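Local coordinates for protein SVS_variant_AS1 (Streptomyces sp. CWA1, PDB 6TJA) that probably cyclises geranylgeranyl diphosphate to spiroviolene as a reconstructed, engineered ancestor of a bacterial class I terpene cyclase, at residues C15-A20 and R271-F276; V33-I36 and G40-A43; H89-G94 and A101-L106. All coordinates share one frame; numbering follows the deposited sequence.

Contact 1 of 3, residues C15-A20 and R271-F276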
ATOM      1  N   CYS A  15      13.281  19.484 -20.150  1.00 28.79           N
ATOM      2  CA  CYS A  15      13.183  18.003 -20.193  1.00 30.35           C
ATOM      3  C   CYS A  15      14.169  17.419 -21.194  1.00 32.05           C
ATOM      4  O   CYS A  15      13.758  16.871 -22.223  1.00 33.74           O
ATOM      5  CB  CYS A  15      11.784  17.522 -20.538  1.00 28.89           C
ATOM      6  SG  CYS A  15      11.498  15.822 -19.975  1.00 30.66           S
ATOM      7  N   PRO A  16      15.438  17.465 -20.859  1.00 32.18           N
ATOM      8  CA  PRO A  16      16.452  16.923 -21.745  1.00 34.45           C
ATOM      9  C   PRO A  16      16.562  15.421 -21.584  1.00 32.52           C
ATOM     10  O   PRO A  16      17.571  14.957 -21.192  1.00 37.16           O
ATOM     11  CB  PRO A  16      17.705  17.621 -21.273  1.00 32.32           C
ATOM     12  CG  PRO A  16      17.461  17.851 -19.841  1.00 34.50           C
ATOM     13  CD  PRO A  16      16.021  18.117 -19.684  1.00 32.98           C
ATOM     14  N   LEU A  17      15.514  14.704 -21.906  1.00 31.80           N
ATOM     15  CA  LEU A  17      15.460  13.284 -21.791  1.00 30.91           C
ATOM     16  C   LEU A  17      15.036  12.648 -23.114  1.00 31.76           C
ATOM     17  O   LEU A  17      14.489  13.274 -23.961  1.00 33.90           O
ATOM     18  CB  LEU A  17      14.497  12.906 -20.680  1.00 33.05           C
ATOM     19  CG  LEU A  17      14.917  12.666 -19.236  1.00 39.59           C
ATOM     20  CD1 LEU A  17      15.986  13.585 -18.762  1.00 37.86           C
ATOM     21  CD2 LEU A  17      13.765  12.762 -18.285  1.00 45.55           C
ATOM     22  N   GLU A  18      15.299  11.380 -23.250  1.00 31.99           N
ATOM     23  CA  GLU A  18      14.995  10.620 -24.435  1.00 31.67           C
ATOM     24  C   GLU A  18      13.518  10.497 -24.772  1.00 30.92           C
ATOM     25  O   GLU A  18      12.759   9.950 -24.041  1.00 34.41           O
ATOM     26  CB  GLU A  18      15.601   9.230 -24.307  1.00 31.60           C
ATOM     27  CG  GLU A  18      17.078   9.191 -24.045  1.00 33.56           C
ATOM     28  CD  GLU A  18      17.470   9.604 -22.656  1.00 35.16           C
ATOM     29  OE1 GLU A  18      16.900   9.154 -21.699  1.00 33.78           O
ATOM     30  OE2 GLU A  18      18.386  10.382 -22.536  1.00 37.69           O
ATOM     31  N   SER A  19      13.136  11.029 -25.901  1.00 27.83           N
ATOM     32  CA  SER A  19      11.740  10.940 -26.376  1.00 29.08           C
ATOM     33  C   SER A  19      11.660   9.788 -27.374  1.00 27.24           C
ATOM     34  O   SER A  19      12.357   9.844 -28.376  1.00 31.10           O
ATOM     35  CB  SER A  19      11.281  12.228 -26.967  1.00 26.84           C
ATOM     36  OG  SER A  19      10.022  12.018 -27.569  1.00 29.81           O
ATOM     37  N   ALA A  20      10.845   8.774 -27.116  1.00 26.89           N
ATOM     38  CA  ALA A  20      10.656   7.667 -28.078  1.00 27.12           C
ATOM     39  C   ALA A  20       9.286   7.049 -27.868  1.00 28.39           C
ATOM     40  O   ALA A  20       8.750   7.120 -26.730  1.00 28.58           O
ATOM     41  CB  ALA A  20      11.755   6.624 -27.917  1.00 28.84           C
ATOM     42  N   ARG A 271      14.491  21.888 -10.051  1.00 29.85           N
ATOM     43  CA  ARG A 271      15.465  21.465  -9.024  1.00 30.90           C
ATOM     44  C   ARG A 271      15.346  19.939  -8.850  1.00 28.79           C
ATOM     45  O   ARG A 271      16.384  19.267  -8.796  1.00 27.34           O
ATOM     46  CB  ARG A 271      15.243  22.281  -7.748  1.00 35.75           C
ATOM     47  CG  ARG A 271      16.099  21.784  -6.597  1.00 44.13           C
ATOM     48  CD  ARG A 271      15.867  22.452  -5.260  1.00 43.66           C
ATOM     49  NE  ARG A 271      15.895  23.908  -5.291  1.00 44.30           N
ATOM     50  CZ  ARG A 271      16.341  24.670  -4.294  1.00 33.75           C
ATOM     51  NH1 ARG A 271      16.904  24.127  -3.244  1.00 29.83           N
ATOM     52  NH2 ARG A 271      16.274  25.979  -4.376  1.00 35.62           N
ATOM     53  N   ILE A 272      14.126  19.393  -8.793  1.00 27.25           N
ATOM     54  CA  ILE A 272      13.898  17.939  -8.567  1.00 25.78           C
ATOM     55  C   ILE A 272      14.396  17.165  -9.798  1.00 26.55           C
ATOM     56  O   ILE A 272      15.052  16.130  -9.608  1.00 25.21           O
ATOM     57  CB  ILE A 272      12.427  17.632  -8.241  1.00 25.33           C
ATOM     58  CG1 ILE A 272      11.984  18.304  -6.946  1.00 25.54           C
ATOM     59  CG2 ILE A 272      12.195  16.137  -8.170  1.00 24.77           C
ATOM     60  CD1 ILE A 272      10.478  18.289  -6.735  1.00 25.82           C
ATOM     61  N   LEU A 273      14.153  17.651 -11.015  1.00 28.65           N
ATOM     62  CA  LEU A 273      14.647  16.945 -12.228  1.00 28.66           C
ATOM     63  C   LEU A 273      16.182  16.943 -12.252  1.00 29.21           C
ATOM     64  O   LEU A 273      16.741  15.913 -12.564  1.00 26.04           O
ATOM     65  CB  LEU A 273      14.077  17.577 -13.494  1.00 29.53           C
ATOM     66  CG  LEU A 273      14.460  16.846 -14.774  1.00 27.24           C
ATOM     67  CD1 LEU A 273      14.159  15.355 -14.665  1.00 28.94           C
ATOM     68  CD2 LEU A 273      13.721  17.455 -15.936  1.00 29.26           C
ATOM     69  N   LEU A 274      16.838  18.032 -11.870  1.00 32.39           N
ATOM     70  CA  LEU A 274      18.326  18.092 -11.768  1.00 34.98           C
ATOM     71  C   LEU A 274      18.857  17.066 -10.755  1.00 31.35           C
ATOM     72  O   LEU A 274      19.869  16.404 -11.044  1.00 29.80           O
ATOM     73  CB  LEU A 274      18.753  19.504 -11.365  1.00 40.73           C
ATOM     74  CG  LEU A 274      19.547  20.270 -12.421  1.00 51.51           C
ATOM     75  CD1 LEU A 274      18.906  20.193 -13.802  1.00 51.07           C
ATOM     76  CD2 LEU A 274      19.693  21.717 -11.995  1.00 58.25           C
ATOM     77  N   ARG A 275      18.234  16.946  -9.589  1.00 25.80           N
ATOM     78  CA  ARG A 275      18.683  15.923  -8.635  1.00 27.38           C
ATOM     79  C   ARG A 275      18.438  14.537  -9.258  1.00 24.99           C
ATOM     80  O   ARG A 275      19.320  13.706  -9.160  1.00 24.27           O
ATOM     81  CB  ARG A 275      18.027  16.115  -7.274  1.00 26.67           C
ATOM     82  CG  ARG A 275      18.412  15.024  -6.292  1.00 26.67           C
ATOM     83  CD  ARG A 275      19.904  14.857  -6.105  1.00 25.82           C
ATOM     84  NE  ARG A 275      20.149  13.770  -5.174  1.00 26.96           N
ATOM     85  CZ  ARG A 275      21.279  13.083  -5.088  1.00 27.59           C
ATOM     86  NH1 ARG A 275      22.304  13.363  -5.864  1.00 31.75           N
ATOM     87  NH2 ARG A 275      21.377  12.095  -4.236  1.00 28.84           N
ATOM     88  N   PHE A 276      17.343  14.333  -9.948  1.00 24.99           N
ATOM     89  CA  PHE A 276      17.103  13.060 -10.585  1.00 25.98           C
ATOM     90  C   PHE A 276      18.209  12.729 -11.605  1.00 25.78           C
ATOM     91  O   PHE A 276      18.687  11.662 -11.625  1.00 25.28           O
ATOM     92  CB  PHE A 276      15.714  12.998 -11.211  1.00 25.95           C
ATOM     93  CG  PHE A 276      15.535  11.869 -12.176  1.00 24.49           C
ATOM     94  CD1 PHE A 276      16.002  11.965 -13.442  1.00 23.39           C
ATOM     95  CD2 PHE A 276      14.883  10.724 -11.806  1.00 22.60           C
ATOM     96  CE1 PHE A 276      15.884  10.938 -14.303  1.00 21.66           C
ATOM     97  CE2 PHE A 276      14.736   9.700 -12.673  1.00 22.54           C
ATOM     98  CZ  PHE A 276      15.247   9.809 -13.928  1.00 22.23           C
TER
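L273 reaches the C15-L17 bend with its CG anti to the backbone N (chi1 -176°), which carries the fork of the leucine off helix 258-283 and sets its two methyls against different residues of the N-terminal loop. CD2 meets the start of the bend: it lies 4.3 Å from C15 CA and 4.4 Å from P16 CD, touching the backbone of one residue and the pyrrolidine ring of the next. CD1 turns to L17, whose CD2 is 4.5 Å away. The L17 side chain stands off a staggered position, with chi1 at -93°, and its CB points toward the helix.

The loop can offer these three residues to one leucine because P16 is the centre of an inverse gamma turn. L17 N makes a weak bond of 2.8 Å to C15 O, so the chain doubles back tightly around the proline. The same C15 O accepts from R303 of helix 289-309. The C15 side chain points away from the helix, leaving its CA to make the touch. F276, one turn beyond L273, has its CB directed toward the loop, but its nearest ring atom, F276 CE1, stays 4.9 Å from L17 CD2, and the ring packs instead on I302, which L17 also touches.

Both segments have polar partners outside the contact: E18 forms a salt bridge with R299, R271 with D338 and R275 with D356.

Between the two segments themselves there is no hydrogen bond or salt bridge, and only 134 Å² is buried. The chemistry is therefore one of loose aliphatic contact, carbon meeting carbon at van der Waals range or slightly beyond, while directional bonds to the loop come from polar residues of helix 289-309, among them R299, H300, R303 and E307.

Contact 2 of 3, residues V33-I36 and G40-A43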
ATOM      1  N   VAL A  33      -8.841   0.306 -27.997  1.00 51.55           N
ATOM      2  CA  VAL A  33     -10.115   0.869 -28.329  1.00 47.89           C
ATOM      3  C   VAL A  33     -11.171  -0.207 -28.353  1.00 46.82           C
ATOM      4  O   VAL A  33     -12.248   0.025 -27.902  1.00 43.35           O
ATOM      5  CB  VAL A  33     -10.072   1.607 -29.654  1.00 49.26           C
ATOM      6  CG1 VAL A  33     -11.463   1.979 -30.080  1.00 47.97           C
ATOM      7  CG2 VAL A  33      -9.221   2.840 -29.526  1.00 47.99           C
ATOM      8  N   GLU A  34     -10.863  -1.390 -28.845  1.00 46.41           N
ATOM      9  CA  GLU A  34     -11.876  -2.418 -28.821  1.00 49.42           C
ATOM     10  C   GLU A  34     -12.148  -2.929 -27.430  1.00 45.31           C
ATOM     11  O   GLU A  34     -13.265  -3.136 -27.086  1.00 49.23           O
ATOM     12  CB  GLU A  34     -11.754  -3.527 -29.889  1.00 55.85           C
ATOM     13  CG  GLU A  34     -10.417  -4.170 -30.150  1.00 70.48           C
ATOM     14  CD  GLU A  34     -10.186  -4.596 -31.613  1.00 81.66           C
ATOM     15  OE1 GLU A  34     -10.818  -4.057 -32.544  1.00 73.12           O
ATOM     16  OE2 GLU A  34      -9.337  -5.465 -31.848  1.00 84.88           O
ATOM     17  N   TRP A  35     -11.120  -3.117 -26.631  1.00 44.23           N
ATOM     18  CA  TRP A  35     -11.288  -3.551 -25.209  1.00 40.07           C
ATOM     19  C   TRP A  35     -12.200  -2.573 -24.464  1.00 41.76           C
ATOM     20  O   TRP A  35     -13.055  -3.053 -23.678  1.00 40.45           O
ATOM     21  CB  TRP A  35      -9.948  -3.659 -24.487  1.00 38.06           C
ATOM     22  CG  TRP A  35     -10.031  -3.981 -23.028  1.00 34.08           C
ATOM     23  CD1 TRP A  35      -9.979  -5.220 -22.458  1.00 33.33           C
ATOM     24  CD2 TRP A  35     -10.128  -3.042 -21.945  1.00 31.32           C
ATOM     25  NE1 TRP A  35     -10.033  -5.110 -21.095  1.00 35.22           N
ATOM     26  CE2 TRP A  35     -10.125  -3.787 -20.752  1.00 32.79           C
ATOM     27  CE3 TRP A  35     -10.156  -1.650 -21.864  1.00 33.53           C
ATOM     28  CZ2 TRP A  35     -10.189  -3.187 -19.498  1.00 35.47           C
ATOM     29  CZ3 TRP A  35     -10.195  -1.051 -20.625  1.00 34.89           C
ATOM     30  CH2 TRP A  35     -10.222  -1.811 -19.456  1.00 34.44           C
ATOM     31  N   ILE A  36     -11.973  -1.273 -24.674  1.00 38.73           N
ATOM     32  CA  ILE A  36     -12.700  -0.162 -23.999  1.00 45.59           C
ATOM     33  C   ILE A  36     -14.194  -0.312 -24.290  1.00 48.78           C
ATOM     34  O   ILE A  36     -14.963  -0.234 -23.323  1.00 48.55           O
ATOM     35  CB  ILE A  36     -12.171   1.226 -24.424  1.00 43.14           C
ATOM     36  CG1 ILE A  36     -10.757   1.480 -23.904  1.00 45.67           C
ATOM     37  CG2 ILE A  36     -13.110   2.329 -23.975  1.00 44.22           C
ATOM     38  CD1 ILE A  36     -10.127   2.750 -24.442  1.00 44.41           C
ATOM     39  N   GLY A  40     -17.299  -2.634 -20.399  1.00 48.36           N
ATOM     40  CA  GLY A  40     -18.404  -2.286 -19.486  1.00 45.89           C
ATOM     41  C   GLY A  40     -18.011  -1.121 -18.602  1.00 45.52           C
ATOM     42  O   GLY A  40     -18.800  -0.715 -17.762  1.00 43.65           O
ATOM     43  N   MET A  41     -16.804  -0.594 -18.782  1.00 49.14           N
ATOM     44  CA  MET A  41     -16.239   0.499 -17.954  1.00 48.50           C
ATOM     45  C   MET A  41     -17.007   1.797 -18.227  1.00 48.35           C
ATOM     46  O   MET A  41     -17.061   2.671 -17.347  1.00 46.95           O
ATOM     47  CB  MET A  41     -14.762   0.660 -18.320  1.00 51.96           C
ATOM     48  CG  MET A  41     -14.008   1.670 -17.497  1.00 52.92           C
ATOM     49  SD  MET A  41     -12.259   1.544 -17.905  1.00 46.53           S
ATOM     50  CE  MET A  41     -12.198   2.316 -19.521  1.00 50.39           C
ATOM     51  N   CYS A  42     -17.578   1.925 -19.422  1.00 53.90           N
ATOM     52  CA  CYS A  42     -18.244   3.162 -19.901  1.00 57.63           C
ATOM     53  C   CYS A  42     -19.769   2.958 -19.960  1.00 64.29           C
ATOM     54  O   CYS A  42     -20.231   1.964 -20.599  1.00 52.92           O
ATOM     55  CB  CYS A  42     -17.650   3.560 -21.247  1.00 60.26           C
ATOM     56  SG  CYS A  42     -15.881   3.950 -21.137  1.00 60.57           S
ATOM     57  N   ALA A  43     -20.508   3.870 -19.308  1.00 71.71           N
ATOM     58  CA  ALA A  43     -21.988   3.909 -19.212  1.00 74.31           C
ATOM     59  C   ALA A  43     -22.620   4.381 -20.536  1.00 75.91           C
ATOM     60  O   ALA A  43     -23.652   3.790 -20.927  1.00 77.32           O
ATOM     61  CB  ALA A  43     -22.393   4.799 -18.061  1.00 73.21           C
TER
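The W35 indole is approached obliquely by M41, whose CE comes to 4.1 Å from W35 CZ3 on the six-membered ring, neither squarely over a face nor squarely at the rim. In the plane of the same ring, I36 CG1 sits at an edge, supplied by the next residue of the helix. M41 SD lies 5.3 Å from the centroid of the six-membered ring and 69° off its normal, a Met-aromatic contact made at a slant. The indole N-H, on the pyrrole part of the ring system, is bonded to D132, which probably limits how far the ring can turn.

M41 gets there by an extended start and a late bend: CG is anti to the backbone N, and chi3 of 74° swings CE round to the tryptophan. The two side chains cross at about a right angle, and the methionine thus meets the benzo portion with its end. Beside this pair, I36 CG2 touches C42 SG at 4.3 Å, extending the apolar patch toward the next residue of the loop.

The backbone explains why the partners lie so close in sequence. G40 leaves the helix with a positive phi of 79°, a value that favours glycine, and turns the chain so that M41 and C42 fold back beside the last turns of helix 25-38. I36 O and G40 N stay 4.4 Å apart, too far to bond; S39 OG is bonded to both I36 O and M41 N and so ties the helix end to the loop.

Three helices complete the surroundings. M41 packs on W82 and A85 of helix 70-91, I36 and M41 both rest on V51 of helix 45-52, and W35 lies against A129, I133 and R136 of helix 126-140.

Contact 3 of 3, residues H89-G94 and A101-L106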
ATOM      1  N   HIS A  89     -14.339   9.844 -13.033  1.00 48.05           N
ATOM      2  CA  HIS A  89     -15.671   9.523 -12.581  1.00 48.43           C
ATOM      3  C   HIS A  89     -15.826   9.229 -11.093  1.00 46.30           C
ATOM      4  O   HIS A  89     -16.905   9.300 -10.595  1.00 45.24           O
ATOM      5  CB  HIS A  89     -16.215   8.314 -13.323  1.00 49.44           C
ATOM      6  CG  HIS A  89     -16.479   8.553 -14.761  1.00 64.89           C
ATOM      7  ND1 HIS A  89     -15.660   8.071 -15.754  1.00 69.50           N
ATOM      8  CD2 HIS A  89     -17.475   9.215 -15.385  1.00 71.92           C
ATOM      9  CE1 HIS A  89     -16.128   8.442 -16.926  1.00 76.80           C
ATOM     10  NE2 HIS A  89     -17.230   9.135 -16.730  1.00 76.32           N
ATOM     11  N   ARG A  90     -14.767   8.885 -10.388  1.00 40.75           N
ATOM     12  CA  ARG A  90     -14.902   8.516  -8.991  1.00 39.58           C
ATOM     13  C   ARG A  90     -14.020   9.210  -8.016  1.00 38.26           C
ATOM     14  O   ARG A  90     -14.239   9.135  -6.857  1.00 45.39           O
ATOM     15  CB  ARG A  90     -14.581   7.039  -8.814  1.00 38.44           C
ATOM     16  CG  ARG A  90     -15.396   6.103  -9.639  1.00 41.26           C
ATOM     17  CD  ARG A  90     -16.529   5.507  -8.848  1.00 47.34           C
ATOM     18  NE  ARG A  90     -17.578   5.079  -9.733  1.00 50.57           N
ATOM     19  CZ  ARG A  90     -17.939   3.827  -9.916  1.00 53.15           C
ATOM     20  NH1 ARG A  90     -17.347   2.839  -9.266  1.00 56.34           N
ATOM     21  NH2 ARG A  90     -18.893   3.567 -10.771  1.00 50.16           N
ATOM     22  N   CYS A  91     -13.019   9.882  -8.499  1.00 40.20           N
ATOM     23  CA  CYS A  91     -11.986  10.507  -7.643  1.00 37.07           C
ATOM     24  C   CYS A  91     -12.154  12.018  -7.718  1.00 37.45           C
ATOM     25  O   CYS A  91     -12.255  12.635  -6.668  1.00 39.15           O
ATOM     26  CB  CYS A  91     -10.580  10.054  -8.043  1.00 37.89           C
ATOM     27  SG  CYS A  91     -10.318   8.257  -7.890  1.00 37.77           S
ATOM     28  N   ASP A  92     -12.223  12.578  -8.924  1.00 45.30           N
ATOM     29  CA  ASP A  92     -12.068  14.042  -9.171  1.00 48.12           C
ATOM     30  C   ASP A  92     -13.436  14.755  -9.270  1.00 46.61           C
ATOM     31  O   ASP A  92     -13.455  15.942  -8.952  1.00 43.41           O
ATOM     32  CB  ASP A  92     -11.172  14.284 -10.396  1.00 51.40           C
ATOM     33  CG  ASP A  92     -10.529  15.659 -10.422  1.00 58.33           C
ATOM     34  OD1 ASP A  92      -9.939  16.050  -9.381  1.00 61.90           O
ATOM     35  OD2 ASP A  92     -10.638  16.336 -11.474  1.00 63.91           O
ATOM     36  N   ASN A  93     -14.488  14.102  -9.729  1.00 49.19           N
ATOM     37  CA  ASN A  93     -15.707  14.815 -10.021  1.00 52.84           C
ATOM     38  C   ASN A  93     -17.061  14.487  -9.467  1.00 62.52           C
ATOM     39  O   ASN A  93     -17.843  15.418  -9.227  1.00 76.63           O
ATOM     40  CB  ASN A  93     -15.904  14.835 -11.532  1.00 51.61           C
ATOM     41  CG  ASN A  93     -14.981  15.783 -12.219  1.00 51.06           C
ATOM     42  OD1 ASN A  93     -14.736  16.852 -11.743  1.00 50.46           O
ATOM     43  ND2 ASN A  93     -14.439  15.370 -13.331  1.00 52.41           N
ATOM     44  N   GLY A  94     -17.366  13.226  -9.213  1.00 60.09           N
ATOM     45  CA  GLY A  94     -18.699  12.850  -8.769  1.00 51.76           C
ATOM     46  C   GLY A  94     -19.028  13.061  -7.312  1.00 47.71           C
ATOM     47  O   GLY A  94     -18.392  13.804  -6.640  1.00 42.52           O
ATOM     48  N   ALA A 101     -15.517   9.474   3.543  1.00 29.71           N
ATOM     49  CA  ALA A 101     -16.038   8.261   4.236  1.00 27.97           C
ATOM     50  C   ALA A 101     -16.489   7.227   3.194  1.00 26.31           C
ATOM     51  O   ALA A 101     -16.089   6.075   3.300  1.00 26.72           O
ATOM     52  CB  ALA A 101     -17.129   8.606   5.190  1.00 27.83           C
ATOM     53  N   GLN A 102     -17.216   7.642   2.171  1.00 25.74           N
ATOM     54  CA  GLN A 102     -17.658   6.724   1.097  1.00 26.39           C
ATOM     55  C   GLN A 102     -16.468   6.353   0.223  1.00 27.80           C
ATOM     56  O   GLN A 102     -16.410   5.207  -0.197  1.00 28.55           O
ATOM     57  CB  GLN A 102     -18.736   7.344   0.228  1.00 27.35           C
ATOM     58  CG  GLN A 102     -20.045   7.546   0.954  1.00 29.59           C
ATOM     59  CD  GLN A 102     -21.035   8.294   0.098  1.00 33.14           C
ATOM     60  OE1 GLN A 102     -21.503   7.751  -0.897  1.00 35.78           O
ATOM     61  NE2 GLN A 102     -21.355   9.533   0.477  1.00 33.38           N
ATOM     62  N   PHE A 103     -15.523   7.264  -0.014  1.00 30.26           N
ATOM     63  CA  PHE A 103     -14.350   6.950  -0.862  1.00 28.23           C
ATOM     64  C   PHE A 103     -13.474   5.881  -0.195  1.00 26.52           C
ATOM     65  O   PHE A 103     -13.017   4.957  -0.882  1.00 25.73           O
ATOM     66  CB  PHE A 103     -13.541   8.185  -1.228  1.00 30.71           C
ATOM     67  CG  PHE A 103     -12.421   7.819  -2.165  1.00 27.50           C
ATOM     68  CD1 PHE A 103     -12.662   7.624  -3.511  1.00 26.74           C
ATOM     69  CD2 PHE A 103     -11.151   7.559  -1.678  1.00 28.02           C
ATOM     70  CE1 PHE A 103     -11.642   7.254  -4.375  1.00 26.23           C
ATOM     71  CE2 PHE A 103     -10.139   7.170  -2.542  1.00 30.59           C
ATOM     72  CZ  PHE A 103     -10.388   7.006  -3.888  1.00 26.45           C
ATOM     73  N   ASN A 104     -13.272   5.977   1.111  1.00 25.87           N
ATOM     74  CA  ASN A 104     -12.423   5.018   1.846  1.00 27.16           C
ATOM     75  C   ASN A 104     -12.968   3.602   1.598  1.00 29.48           C
ATOM     76  O   ASN A 104     -12.163   2.673   1.484  1.00 27.84           O
ATOM     77  CB  ASN A 104     -12.320   5.405   3.312  1.00 25.91           C
ATOM     78  CG  ASN A 104     -11.505   6.656   3.556  1.00 24.43           C
ATOM     79  OD1 ASN A 104     -10.927   7.231   2.632  1.00 24.91           O
ATOM     80  ND2 ASN A 104     -11.407   7.038   4.814  1.00 22.92           N
ATOM     81  N   ALA A 105     -14.282   3.433   1.508  1.00 26.99           N
ATOM     82  CA  ALA A 105     -14.903   2.112   1.304  1.00 28.64           C
ATOM     83  C   ALA A 105     -14.686   1.684  -0.150  1.00 29.22           C
ATOM     84  O   ALA A 105     -14.285   0.511  -0.381  1.00 25.86           O
ATOM     85  CB  ALA A 105     -16.366   2.127   1.681  1.00 29.13           C
ATOM     86  N   LEU A 106     -14.913   2.582  -1.105  1.00 26.93           N
ATOM     87  CA  LEU A 106     -14.625   2.267  -2.529  1.00 30.67           C
ATOM     88  C   LEU A 106     -13.151   1.868  -2.693  1.00 26.97           C
ATOM     89  O   LEU A 106     -12.887   0.859  -3.334  1.00 25.66           O
ATOM     90  CB  LEU A 106     -14.988   3.459  -3.418  1.00 32.38           C
ATOM     91  CG  LEU A 106     -14.671   3.267  -4.897  1.00 33.28           C
ATOM     92  CD1 LEU A 106     -15.647   2.293  -5.540  1.00 32.58           C
ATOM     93  CD2 LEU A 106     -14.691   4.589  -5.649  1.00 36.33           C
TER
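R90 lies across L106 at about a right angle, touching it with the aliphatic part of its chain. R90 CD is 3.8 Å from L106 CD2, and R90 CB is 4.0 Å from the same methyl. The chain bends at chi2 (-99°) and then runs on past the leucine, so that R90 NH1 comes 4.1 Å from L106 CD1. That nitrogen's polar partner lies outside both segments: it is D124, in a salt bridge, and L106 touches D124 too. The R90 carbonyl oxygen approaches F103 obliquely, 4.0 Å from CD1.

C91 follows with its SG anti to its own carbonyl carbon, 3.9 Å from F103 CE1. The sulfur is 5.0 Å from the ring centroid and 69° off the normal, a slanting sulfur-aromatic contact. C91 and F103 both pack on V160 of helix 143-169, and F103 on I164 too. A serine in place of F103 would probably leave C91 SG without its aromatic neighbour and open a gap between R90 O, V160 and I164. Farther along helix 100-115, N104 faces the other way and bonds to N104 of the second subunit.

Residues 89-91 form a wider pi-type turn near the end of helix 70-91. The sequence from D87 through D88 to D92 fits the aspartate-rich motif of class I terpene cyclases, which in relatives binds magnesium and the substrate diphosphate. The contact joins the end of helix 70-91, where this probable metal-binding motif lies, to helix 100-115 in an all-helical class I terpene cyclase fold.

Contact 1 lies across the molecule from the other two: its centre is 34 Å from that of contact 2 and 33 Å from that of contact 3, on opposite sides of the chain's centre. It joins the N-terminal loop to a late helix, and both other contacts fall within the long span of chain between. Contacts 2 and 3 are neighbours, with centres 20 Å apart and nearest atoms about 6 Å apart. Helix 70-91 connects them, its middle and second half packing on residues 33-36 and 40-43 and its end forming contact 3. R125 also bridges them, bonding to M41 and touching H89. Of the three, contact 3 contains part of the probable aspartate-rich motif.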